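Local coordinates for protein Cas13d (uncultured Ruminococcus sp, PDB 6IV9) that binds CRISPR RNA in a binary complex and uses its two HEPN domains to mature that RNA and, once guided, to cleave target RNA, at residues G840-V845 / F849-Y854; V855-I860 / H883-D888; R903-N906 / Q911-D914. The protein carries 2 engineered substitutions. All blocks are in the same frame, centred on the assembly; numbering follows the deposited sequence.

Interaction 1 of 3, residues G840-V845 / F849-Y854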
loop_
_atom_site.group_PDB
_atom_site.type_symbol
_atom_site.label_atom_id
_atom_site.label_comp_id
_atom_site.label_asym_id
_atom_site.label_seq_id
_atom_site.Cartn_x
_atom_site.Cartn_y
_atom_site.Cartn_z
ATOM N N GLY A 840 -3.278 -26.507 8.766
ATOM C CA GLY A 840 -2.864 -27.595 9.662
ATOM C C GLY A 840 -2.369 -28.819 8.920
ATOM O O GLY A 840 -1.640 -29.588 9.529
ATOM N N ASP A 841 -2.761 -28.984 7.655
ATOM C CA ASP A 841 -2.386 -30.170 6.842
ATOM C C ASP A 841 -1.022 -30.018 6.163
ATOM O O ASP A 841 -0.605 -30.967 5.562
ATOM C CB ASP A 841 -3.466 -30.492 5.812
ATOM C CG ASP A 841 -4.750 -30.972 6.448
ATOM O OD1 ASP A 841 -4.706 -31.339 7.613
ATOM O OD2 ASP A 841 -5.779 -30.952 5.783
ATOM N N ILE A 842 -0.376 -28.864 6.244
ATOM C CA ILE A 842 0.929 -28.661 5.559
ATOM C C ILE A 842 2.029 -29.364 6.353
ATOM O O ILE A 842 2.183 -29.065 7.523
ATOM C CB ILE A 842 1.237 -27.159 5.387
ATOM C CG1 ILE A 842 0.161 -26.427 4.598
ATOM C CG2 ILE A 842 2.596 -26.938 4.760
ATOM C CD1 ILE A 842 0.430 -24.958 4.485
ATOM N N ARG A 843 2.751 -30.271 5.704
ATOM C CA ARG A 843 3.839 -31.016 6.372
ATOM C C ARG A 843 4.979 -30.073 6.752
ATOM O O ARG A 843 5.406 -30.107 7.890
ATOM C CB ARG A 843 4.349 -32.113 5.433
ATOM C CG ARG A 843 5.562 -32.872 5.948
ATOM C CD ARG A 843 6.027 -33.978 5.017
ATOM N NE ARG A 843 7.347 -34.526 5.319
ATOM C CZ ARG A 843 8.467 -34.255 4.644
ATOM N NH1 ARG A 843 8.413 -33.766 3.417
ATOM N NH2 ARG A 843 9.644 -34.487 5.191
ATOM N N THR A 844 5.445 -29.259 5.813
ATOM C CA THR A 844 6.547 -28.315 6.109
ATOM C C THR A 844 6.142 -26.882 5.734
ATOM O O THR A 844 5.801 -26.642 4.591
ATOM C CB THR A 844 7.846 -28.776 5.449
ATOM O OG1 THR A 844 7.731 -28.544 4.055
ATOM C CG2 THR A 844 8.084 -30.254 5.627
ATOM N N VAL A 845 6.215 -25.981 6.701
ATOM C CA VAL A 845 5.839 -24.563 6.461
ATOM C C VAL A 845 7.138 -23.815 6.184
ATOM O O VAL A 845 7.862 -23.570 7.120
ATOM C CB VAL A 845 5.101 -24.032 7.697
ATOM C CG1 VAL A 845 4.583 -22.628 7.499
ATOM C CG2 VAL A 845 3.985 -24.964 8.112
ATOM N N PHE A 849 4.516 -18.158 0.113
ATOM C CA PHE A 849 4.086 -18.614 -1.226
ATOM C C PHE A 849 3.605 -20.064 -1.133
ATOM O O PHE A 849 2.550 -20.347 -1.631
ATOM C CB PHE A 849 5.267 -18.528 -2.189
ATOM C CG PHE A 849 4.982 -18.954 -3.603
ATOM C CD1 PHE A 849 5.101 -20.275 -3.984
ATOM C CD2 PHE A 849 4.628 -18.036 -4.570
ATOM C CE1 PHE A 849 4.853 -20.660 -5.286
ATOM C CE2 PHE A 849 4.370 -18.427 -5.870
ATOM C CZ PHE A 849 4.487 -19.739 -6.223
ATOM N N SER A 850 4.364 -20.931 -0.479
ATOM C CA SER A 850 3.923 -22.345 -0.371
ATOM C C SER A 850 2.658 -22.481 0.480
ATOM O O SER A 850 1.866 -23.331 0.189
ATOM C CB SER A 850 5.003 -23.307 0.010
ATOM O OG SER A 850 5.647 -22.881 1.161
ATOM N N ILE A 851 2.522 -21.689 1.532
ATOM C CA ILE A 851 1.279 -21.787 2.340
ATOM C C ILE A 851 0.099 -21.372 1.471
ATOM O O ILE A 851 -0.860 -22.063 1.433
ATOM C CB ILE A 851 1.357 -20.887 3.577
ATOM C CG1 ILE A 851 2.464 -21.324 4.529
ATOM C CG2 ILE A 851 0.011 -20.810 4.262
ATOM C CD1 ILE A 851 2.719 -20.354 5.636
ATOM N N TYR A 852 0.242 -20.265 0.766
ATOM C CA TYR A 852 -0.885 -19.735 -0.026
ATOM C C TYR A 852 -1.316 -20.744 -1.088
ATOM O O TYR A 852 -2.475 -21.011 -1.210
ATOM C CB TYR A 852 -0.401 -18.466 -0.724
ATOM C CG TYR A 852 -1.403 -17.833 -1.644
ATOM C CD1 TYR A 852 -2.301 -16.894 -1.182
ATOM C CD2 TYR A 852 -1.442 -18.148 -2.979
ATOM C CE1 TYR A 852 -3.226 -16.305 -2.017
ATOM C CE2 TYR A 852 -2.360 -17.572 -3.829
ATOM C CZ TYR A 852 -3.259 -16.649 -3.349
ATOM O OH TYR A 852 -4.142 -16.084 -4.195
ATOM N N HIS A 853 -0.362 -21.273 -1.830
ATOM C CA HIS A 853 -0.686 -22.242 -2.905
ATOM C C HIS A 853 -1.265 -23.545 -2.333
ATOM O O HIS A 853 -2.150 -24.100 -2.946
ATOM C CB HIS A 853 0.466 -22.343 -3.896
ATOM C CG HIS A 853 0.528 -21.138 -4.764
ATOM N ND1 HIS A 853 -0.452 -20.832 -5.651
ATOM C CD2 HIS A 853 1.416 -20.135 -4.833
ATOM C CE1 HIS A 853 -0.155 -19.715 -6.250
ATOM N NE2 HIS A 853 0.964 -19.268 -5.761
ATOM N N TYR A 854 -0.753 -24.017 -1.208
ATOM C CA TYR A 854 -1.340 -25.261 -0.668
ATOM C C TYR A 854 -2.807 -25.025 -0.296
ATOM O O TYR A 854 -3.651 -25.769 -0.695
ATOM C CB TYR A 854 -0.554 -25.773 0.536
ATOM C CG TYR A 854 -1.232 -26.973 1.134
ATOM C CD1 TYR A 854 -1.098 -28.215 0.550
ATOM C CD2 TYR A 854 -2.073 -26.857 2.224
ATOM C CE1 TYR A 854 -1.758 -29.316 1.052
ATOM C CE2 TYR A 854 -2.744 -27.948 2.740
ATOM C CZ TYR A 854 -2.583 -29.182 2.150
ATOM O OH TYR A 854 -3.238 -30.258 2.635
HETATM O O HOH W 1 5.142 -24.320 3.332
#
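The loop leading into helix 848-861, probably part of the C-terminal HEPN domain, folds back on the helix it precedes and lays Ile842 and Val845 against Ile851 and Tyr854. Ile842 is the centre of the contact. Its side chain and that of Tyr854 lie alongside each other but point opposite ways, bringing Ile842 CG1 to 3.3 Å from Tyr854 CD2. The next carbon, Ile842 CD1, goes deeper and ends 3.9 Å from Ile851 CA, on the helix backbone itself. Tyr854 meets this chain because its CG stands anti to the backbone N (chi1 175°), which sends the phenol out toward the loop. The far end of the ring reaches Asp841, whose CB lies 3.2 Å from Tyr854 OH; the carboxylate is turned almost square to the ring, 82° between planes. Neither polar end bonds the other. Instead both turn to Arg858 one turn further along the helix, its NH1 forming a salt bridge with Asp841 OD2 and a hydrogen bond with Tyr854 OH. At the other end of the loop Val845 CG1 presses on Ile851 CD1 at 3.5 Å, tighter than ordinary methyl packing. A water bridges the loop backbone and a helix side chain: it donates to Thr844 O at 2.7 Å and accepts from Ser850 OG, also at 2.7 Å. Val845 is backed by Phe656 of helix 651-660, so the loop lies between that helix and helix 848-861, while Ile851 carries the packing on to Leu738 of the long helix 713-760.

Interaction 2 of 3, residues V855-I860 / H883-D888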
loop_
_atom_site.group_PDB
_atom_site.type_symbol
_atom_site.label_atom_id
_atom_site.label_comp_id
_atom_site.label_asym_id
_atom_site.label_seq_id
_atom_site.Cartn_x
_atom_site.Cartn_y
_atom_site.Cartn_z
ATOM N N VAL A 855 -3.084 -23.957 0.431
ATOM C CA VAL A 855 -4.479 -23.653 0.841
ATOM C C VAL A 855 -5.319 -23.416 -0.410
ATOM O O VAL A 855 -6.403 -23.924 -0.488
ATOM C CB VAL A 855 -4.531 -22.447 1.796
ATOM C CG1 VAL A 855 -5.950 -22.041 2.118
ATOM C CG2 VAL A 855 -3.731 -22.688 3.057
ATOM N N MET A 856 -4.779 -22.693 -1.376
ATOM C CA MET A 856 -5.548 -22.402 -2.605
ATOM C C MET A 856 -5.892 -23.711 -3.318
ATOM O O MET A 856 -7.006 -23.853 -3.727
ATOM C CB MET A 856 -4.732 -21.529 -3.558
ATOM C CG MET A 856 -5.437 -21.251 -4.854
ATOM S SD MET A 856 -6.896 -20.221 -4.717
ATOM C CE MET A 856 -6.135 -18.618 -4.508
ATOM N N GLN A 857 -4.933 -24.613 -3.449
ATOM C CA GLN A 857 -5.161 -25.904 -4.144
ATOM C C GLN A 857 -6.208 -26.727 -3.387
ATOM O O GLN A 857 -7.010 -27.356 -4.017
ATOM C CB GLN A 857 -3.824 -26.592 -4.400
ATOM C CG GLN A 857 -2.994 -25.853 -5.428
ATOM C CD GLN A 857 -1.602 -26.374 -5.651
ATOM O OE1 GLN A 857 -1.247 -27.450 -5.208
ATOM N NE2 GLN A 857 -0.806 -25.595 -6.351
ATOM N N ARG A 858 -6.166 -26.717 -2.065
ATOM C CA ARG A 858 -7.186 -27.449 -1.282
ATOM C C ARG A 858 -8.563 -26.836 -1.543
ATOM O O ARG A 858 -9.503 -27.569 -1.665
ATOM C CB ARG A 858 -6.827 -27.430 0.201
ATOM C CG ARG A 858 -5.635 -28.303 0.547
ATOM C CD ARG A 858 -5.897 -29.780 0.337
ATOM N NE ARG A 858 -7.110 -30.206 0.993
ATOM C CZ ARG A 858 -7.179 -30.614 2.242
ATOM N NH1 ARG A 858 -6.103 -30.650 2.999
ATOM N NH2 ARG A 858 -8.332 -30.979 2.746
ATOM N N CYS A 859 -8.650 -25.511 -1.592
ATOM C CA CYS A 859 -9.941 -24.842 -1.853
ATOM C C CYS A 859 -10.429 -25.187 -3.260
ATOM O O CYS A 859 -11.603 -25.381 -3.431
ATOM C CB CYS A 859 -9.810 -23.328 -1.760
ATOM S SG CYS A 859 -9.445 -22.683 -0.109
ATOM N N ILE A 860 -9.541 -25.186 -4.238
ATOM C CA ILE A 860 -9.943 -25.471 -5.647
ATOM C C ILE A 860 -10.443 -26.911 -5.799
ATOM O O ILE A 860 -11.392 -27.110 -6.521
ATOM C CB ILE A 860 -8.783 -25.203 -6.621
ATOM C CG1 ILE A 860 -8.338 -23.743 -6.608
ATOM C CG2 ILE A 860 -9.132 -25.665 -8.017
ATOM C CD1 ILE A 860 -9.224 -22.844 -7.377
ATOM N N HIS A 883 0.729 -33.287 1.221
ATOM C CA HIS A 883 0.670 -32.286 2.319
ATOM C C HIS A 883 1.531 -31.064 1.960
ATOM O O HIS A 883 2.137 -30.475 2.835
ATOM C CB HIS A 883 1.043 -32.914 3.658
ATOM C CG HIS A 883 0.084 -33.973 4.057
ATOM N ND1 HIS A 883 -1.169 -33.692 4.491
ATOM C CD2 HIS A 883 0.183 -35.310 4.052
ATOM C CE1 HIS A 883 -1.800 -34.813 4.745
ATOM N NE2 HIS A 883 -0.998 -35.803 4.478
ATOM N N GLY A 884 1.587 -30.756 0.675
ATOM C CA GLY A 884 2.330 -29.603 0.154
ATOM C C GLY A 884 1.803 -29.241 -1.209
ATOM O O GLY A 884 1.302 -30.108 -1.871
ATOM N N TYR A 885 1.985 -28.001 -1.640
ATOM C CA TYR A 885 1.440 -27.587 -2.952
ATOM C C TYR A 885 2.159 -28.305 -4.097
ATOM O O TYR A 885 3.282 -28.706 -3.948
ATOM C CB TYR A 885 1.496 -26.070 -3.104
ATOM C CG TYR A 885 2.825 -25.522 -3.541
ATOM C CD1 TYR A 885 3.851 -25.319 -2.642
ATOM C CD2 TYR A 885 3.049 -25.185 -4.860
ATOM C CE1 TYR A 885 5.065 -24.793 -3.044
ATOM C CE2 TYR A 885 4.253 -24.660 -5.279
ATOM C CZ TYR A 885 5.271 -24.477 -4.371
ATOM O OH TYR A 885 6.449 -23.969 -4.791
ATOM N N THR A 886 1.468 -28.439 -5.219
ATOM C CA THR A 886 2.013 -29.080 -6.433
ATOM C C THR A 886 2.452 -27.980 -7.398
ATOM O O THR A 886 1.619 -27.213 -7.799
ATOM C CB THR A 886 0.940 -29.934 -7.110
ATOM O OG1 THR A 886 0.459 -30.883 -6.165
ATOM C CG2 THR A 886 1.458 -30.633 -8.340
ATOM N N LYS A 887 3.720 -27.985 -7.791
ATOM C CA LYS A 887 4.298 -26.934 -8.659
ATOM C C LYS A 887 3.598 -26.882 -10.015
ATOM O O LYS A 887 3.303 -25.811 -10.458
ATOM C CB LYS A 887 5.807 -27.122 -8.770
ATOM C CG LYS A 887 6.541 -26.871 -7.472
ATOM C CD LYS A 887 8.028 -26.818 -7.591
ATOM C CE LYS A 887 8.686 -26.654 -6.243
ATOM N NZ LYS A 887 10.143 -26.429 -6.349
ATOM N N ASP A 888 3.316 -28.031 -10.609
ATOM C CA ASP A 888 2.638 -28.084 -11.925
ATOM C C ASP A 888 1.231 -27.500 -11.842
ATOM O O ASP A 888 0.754 -27.050 -12.847
ATOM C CB ASP A 888 2.626 -29.497 -12.487
ATOM C CG ASP A 888 3.935 -29.873 -13.136
ATOM O OD1 ASP A 888 4.877 -29.081 -13.067
ATOM O OD2 ASP A 888 3.987 -30.955 -13.695
#
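Gln857 OE1 takes the backbone N-H of Thr886 in an almost straight bond, 2.9 Å from Thr886 N with 177° at the hydrogen. The donor arrives in the plane of the amide and on a lone pair of the oxygen. The other half of the same carboxamide turns back to the same residue: Gln857 NE2 donates to Thr886 O over 3.3 Å, a more bent bond at 148° with the acceptor tilted out of the amide plane. One side chain thus reads both backbone groups of one residue, much as a neighbouring strand would, and this two-point grip fixes the rotation of the amide. Gln857 gets there by running extended beyond CG, with chi2 at 174°, straight out from its helix. Tyr885 lies against the amide. Its CA sits 3.5 Å from Gln857 OE1, and its ring turns an edge to the amide nitrogen, Tyr885 CD2 being 4.2 Å from Gln857 NE2. The ring runs away from Gln857, back along helix 848-861 past His853 and Ser850, and its hydroxyl bonds Glu910. Thr886 CB also comes within 3.8 Å of Gln857 OE1. Thr886 stands at the N-cap position of helix 887-893, so the glutamine holds the very residue at which that helix starts. The segment before it leaves helix 876-882 at His883, with positive phi. Around the contact, Gln857 also packs on Phe889 and Val890 of helix 887-893, Met856 faces helix 816-827, and Val855 rests on Leu835 of helix 835-838.

Interaction 3 of 3, residues R903-N906 / Q911-D914. With nucleotides of chain B.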
loop_
_atom_site.group_PDB
_atom_site.type_symbol
_atom_site.label_atom_id
_atom_site.label_comp_id
_atom_site.label_asym_id
_atom_site.label_seq_id
_atom_site.Cartn_x
_atom_site.Cartn_y
_atom_site.Cartn_z
ATOM N N ARG A 903 5.112 -11.834 -15.627
ATOM C CA ARG A 903 4.097 -12.006 -14.568
ATOM C C ARG A 903 3.863 -13.506 -14.349
ATOM O O ARG A 903 3.948 -13.943 -13.239
ATOM C CB ARG A 903 2.787 -11.311 -14.941
ATOM C CG ARG A 903 1.689 -11.479 -13.907
ATOM C CD ARG A 903 0.445 -10.640 -14.099
ATOM N NE ARG A 903 0.668 -9.221 -14.217
ATOM C CZ ARG A 903 0.445 -8.533 -15.314
ATOM N NH1 ARG A 903 -0.078 -9.126 -16.360
ATOM N NH2 ARG A 903 0.765 -7.264 -15.380
ATOM N N PHE A 904 3.705 -14.264 -15.424
ATOM C CA PHE A 904 3.418 -15.714 -15.309
ATOM C C PHE A 904 4.545 -16.440 -14.582
ATOM O O PHE A 904 4.266 -17.229 -13.716
ATOM C CB PHE A 904 3.228 -16.316 -16.696
ATOM C CG PHE A 904 3.088 -17.812 -16.712
ATOM C CD1 PHE A 904 1.909 -18.422 -16.336
ATOM C CD2 PHE A 904 4.138 -18.612 -17.109
ATOM C CE1 PHE A 904 1.785 -19.797 -16.354
ATOM C CE2 PHE A 904 4.018 -19.989 -17.116
ATOM C CZ PHE A 904 2.840 -20.573 -16.740
ATOM N N LYS A 905 5.788 -16.180 -14.954
ATOM C CA LYS A 905 6.920 -16.836 -14.266
ATOM C C LYS A 905 7.013 -16.388 -12.807
ATOM O O LYS A 905 7.175 -17.224 -11.958
ATOM C CB LYS A 905 8.220 -16.547 -15.005
ATOM C CG LYS A 905 8.321 -17.225 -16.354
ATOM C CD LYS A 905 9.715 -17.283 -16.870
ATOM C CE LYS A 905 10.639 -18.099 -16.008
ATOM N NZ LYS A 905 12.022 -18.049 -16.505
ATOM N N ASN A 906 6.868 -15.096 -12.556
ATOM C CA ASN A 906 7.009 -14.585 -11.174
ATOM C C ASN A 906 5.926 -15.188 -10.278
ATOM O O ASN A 906 6.220 -15.455 -9.145
ATOM C CB ASN A 906 7.032 -13.063 -11.110
ATOM C CG ASN A 906 8.266 -12.445 -11.721
ATOM O OD1 ASN A 906 9.181 -13.137 -12.115
ATOM N ND2 ASN A 906 8.280 -11.133 -11.796
ATOM N N GLN A 911 10.865 -19.178 -6.356
ATOM C CA GLN A 911 12.158 -18.455 -6.298
ATOM C C GLN A 911 12.061 -17.066 -6.937
ATOM O O GLN A 911 12.850 -16.245 -6.581
ATOM C CB GLN A 911 13.302 -19.302 -6.848
ATOM C CG GLN A 911 13.326 -20.703 -6.266
ATOM C CD GLN A 911 12.651 -21.693 -7.185
ATOM O OE1 GLN A 911 11.482 -21.997 -7.054
ATOM N NE2 GLN A 911 13.414 -22.200 -8.145
ATOM N N LEU A 912 11.185 -16.879 -7.910
ATOM C CA LEU A 912 11.075 -15.576 -8.606
ATOM C C LEU A 912 9.988 -14.691 -7.995
ATOM O O LEU A 912 9.890 -13.558 -8.384
ATOM C CB LEU A 912 10.697 -15.861 -10.056
ATOM C CG LEU A 912 11.704 -16.666 -10.863
ATOM C CD1 LEU A 912 11.278 -16.757 -12.303
ATOM C CD2 LEU A 912 13.079 -16.062 -10.750
ATOM N N PHE A 913 9.188 -15.233 -7.097
ATOM C CA PHE A 913 7.998 -14.498 -6.617
ATOM C C PHE A 913 8.270 -13.225 -5.809
ATOM O O PHE A 913 7.698 -12.204 -6.136
ATOM C CB PHE A 913 7.118 -15.452 -5.823
ATOM C CG PHE A 913 5.882 -14.820 -5.258
ATOM C CD1 PHE A 913 4.776 -14.597 -6.046
ATOM C CD2 PHE A 913 5.833 -14.446 -3.934
ATOM C CE1 PHE A 913 3.644 -14.021 -5.509
ATOM C CE2 PHE A 913 4.693 -13.878 -3.404
ATOM C CZ PHE A 913 3.607 -13.654 -4.197
ATOM N N ASP A 914 9.116 -13.306 -4.803
ATOM C CA ASP A 914 9.323 -12.153 -3.902
ATOM C C ASP A 914 10.639 -11.439 -4.203
ATOM O O ASP A 914 11.673 -12.039 -4.088
ATOM C CB ASP A 914 9.303 -12.626 -2.455
ATOM C CG ASP A 914 9.039 -11.525 -1.452
ATOM O OD1 ASP A 914 9.438 -10.410 -1.689
ATOM O OD2 ASP A 914 8.441 -11.831 -0.444
ATOM P P A B 27 2.712 -7.261 -12.131
ATOM O OP1 A B 27 1.670 -8.289 -11.798
ATOM O OP2 A B 27 2.409 -6.323 -13.210
ATOM O "O5'" A B 27 3.078 -6.273 -10.966
ATOM C "C5'" A B 27 3.343 -6.856 -9.672
ATOM C "C4'" A B 27 3.643 -5.779 -8.701
ATOM O "O4'" A B 27 3.863 -6.343 -7.408
ATOM C "C3'" A B 27 4.930 -5.007 -8.995
ATOM O "O3'" A B 27 4.638 -3.714 -9.487
ATOM C "C2'" A B 27 5.619 -4.873 -7.623
ATOM O "O2'" A B 27 5.965 -3.527 -7.327
ATOM C "C1'" A B 27 4.545 -5.412 -6.663
ATOM N N9 A B 27 5.084 -6.059 -5.479
ATOM C C8 A B 27 4.730 -5.735 -4.195
ATOM N N7 A B 27 5.409 -6.376 -3.284
ATOM C C5 A B 27 6.261 -7.196 -4.014
ATOM C C6 A B 27 7.220 -8.148 -3.628
ATOM N N6 A B 27 7.515 -8.425 -2.353
ATOM N N1 A B 27 7.920 -8.773 -4.607
ATOM C C2 A B 27 7.618 -8.493 -5.879
ATOM N N3 A B 27 6.697 -7.665 -6.362
ATOM C C4 A B 27 6.056 -7.027 -5.368
ATOM P P A B 26 4.270 -5.032 -16.764
ATOM O OP1 A B 26 2.949 -5.591 -17.114
ATOM O OP2 A B 26 4.473 -3.688 -16.193
ATOM O "O5'" A B 26 4.925 -5.998 -15.676
ATOM C "C5'" A B 26 4.723 -7.399 -15.679
ATOM C "C4'" A B 26 5.435 -8.027 -14.512
ATOM O "O4'" A B 26 6.850 -7.778 -14.677
ATOM C "C3'" A B 26 5.183 -7.465 -13.111
ATOM O "O3'" A B 26 4.041 -8.079 -12.462
ATOM C "C2'" A B 26 6.479 -7.815 -12.355
ATOM O "O2'" A B 26 6.346 -8.948 -11.463
ATOM C "C1'" A B 26 7.485 -8.115 -13.482
ATOM N N9 A B 26 8.710 -7.321 -13.379
ATOM C C8 A B 26 8.858 -5.980 -13.627
ATOM N N7 A B 26 10.038 -5.512 -13.305
ATOM C C5 A B 26 10.730 -6.631 -12.864
ATOM C C6 A B 26 12.019 -6.800 -12.353
ATOM N N6 A B 26 12.928 -5.822 -12.295
ATOM N N1 A B 26 12.363 -8.029 -11.906
ATOM C C2 A B 26 11.469 -9.014 -12.010
ATOM N N3 A B 26 10.202 -8.959 -12.412
ATOM C C4 A B 26 9.915 -7.749 -12.895
ATOM P P A B 2 18.344 -14.846 -14.222
ATOM O OP1 A B 2 19.038 -15.993 -14.773
ATOM O OP2 A B 2 18.881 -13.516 -14.417
ATOM O "O5'" A B 2 16.881 -14.776 -14.813
ATOM C "C5'" A B 2 16.080 -15.920 -14.980
ATOM C "C4'" A B 2 14.631 -15.558 -14.883
ATOM O "O4'" A B 2 14.396 -14.625 -13.808
ATOM C "C3'" A B 2 14.133 -14.830 -16.113
ATOM O "O3'" A B 2 13.952 -15.788 -17.119
ATOM C "C2'" A B 2 12.901 -14.137 -15.568
ATOM O "O2'" A B 2 11.836 -15.019 -15.413
ATOM C "C1'" A B 2 13.408 -13.697 -14.197
ATOM N N9 A B 2 13.987 -12.357 -14.201
ATOM C C8 A B 2 15.264 -11.984 -13.885
ATOM N N7 A B 2 15.479 -10.697 -13.986
ATOM C C5 A B 2 14.254 -10.187 -14.386
ATOM C C6 A B 2 13.817 -8.881 -14.661
ATOM N N6 A B 2 14.597 -7.806 -14.585
ATOM N N1 A B 2 12.538 -8.720 -15.051
ATOM C C2 A B 2 11.756 -9.797 -15.133
ATOM N N3 A B 2 12.047 -11.067 -14.900
ATOM C C4 A B 2 13.329 -11.200 -14.530
HETATM O O HOH W 2 11.453 -12.345 -10.843
#
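The side chains of Asn906 and Leu912 lie nearly perpendicular, with Asn906 OD1 3.7 Å from Leu912 CB. The amide has two different ends. OD1 receives a water at 2.7 Å that also donates to Leu912 O, while ND2 faces the RNA and is shared between the sugar and base of one nucleotide: Asn906 ND2 lies 2.9 Å from O2' and 3.0 Å from N3 of A26 of chain B. Those are minor-groove-side atoms of the adenosine, reached from the last turn of helix 901-908. Lys905 passes Leu912 obliquely, and its chain, bent at chi3 (63°), swings NZ to 3.0 Å from O3' of A2 of chain B, with a weak bond to O2' of the same ribose and a salt bridge to a phosphate of another nucleotide. Helices 901-908 and 910-913, joined by a tight turn near the C terminus, thus make a small RNA-gripping corner. The Phe913 side chain heads away from this corner toward helix 713-760, where its ring makes a cation-pi contact with Arg744; only CB and the near ring edge stay close to Asn906 O. The backbone contact, Phe913 CA to Asn906 O at 3.2 Å, is a CA-H...O approach to a buried carbonyl that has no conventional partner. Arg903 meets A27 of chain B edge-on: its NE donates to OP1 at 2.8 Å and its NH2 to OP2, a forked grip on the phosphate. At the base of the same nucleotide, Asp914 OD1 accepts from N6 of A27 of chain B at 2.8 Å and 174°.

Running from the N-terminal side, interaction 1 closes a loop of three residues by folding 840-845 onto the start of helix 848-861. Interaction 2 opens where that one ends, on the same helix, and closes a 22-residue excursion that returns through helix 876-882 to the start of helix 887-893. Interaction 3, after helix 887-893, closes the short turn between helices 901-908 and 910-913. The three follow in series, neither nested nor crossed. Interactions 1 and 2 touch directly, Arg843 N meeting His883 O, while interaction 3 reaches interaction 1 by Phe913 packing on Phe849, which links the RNA-binding corner to helix 848-861.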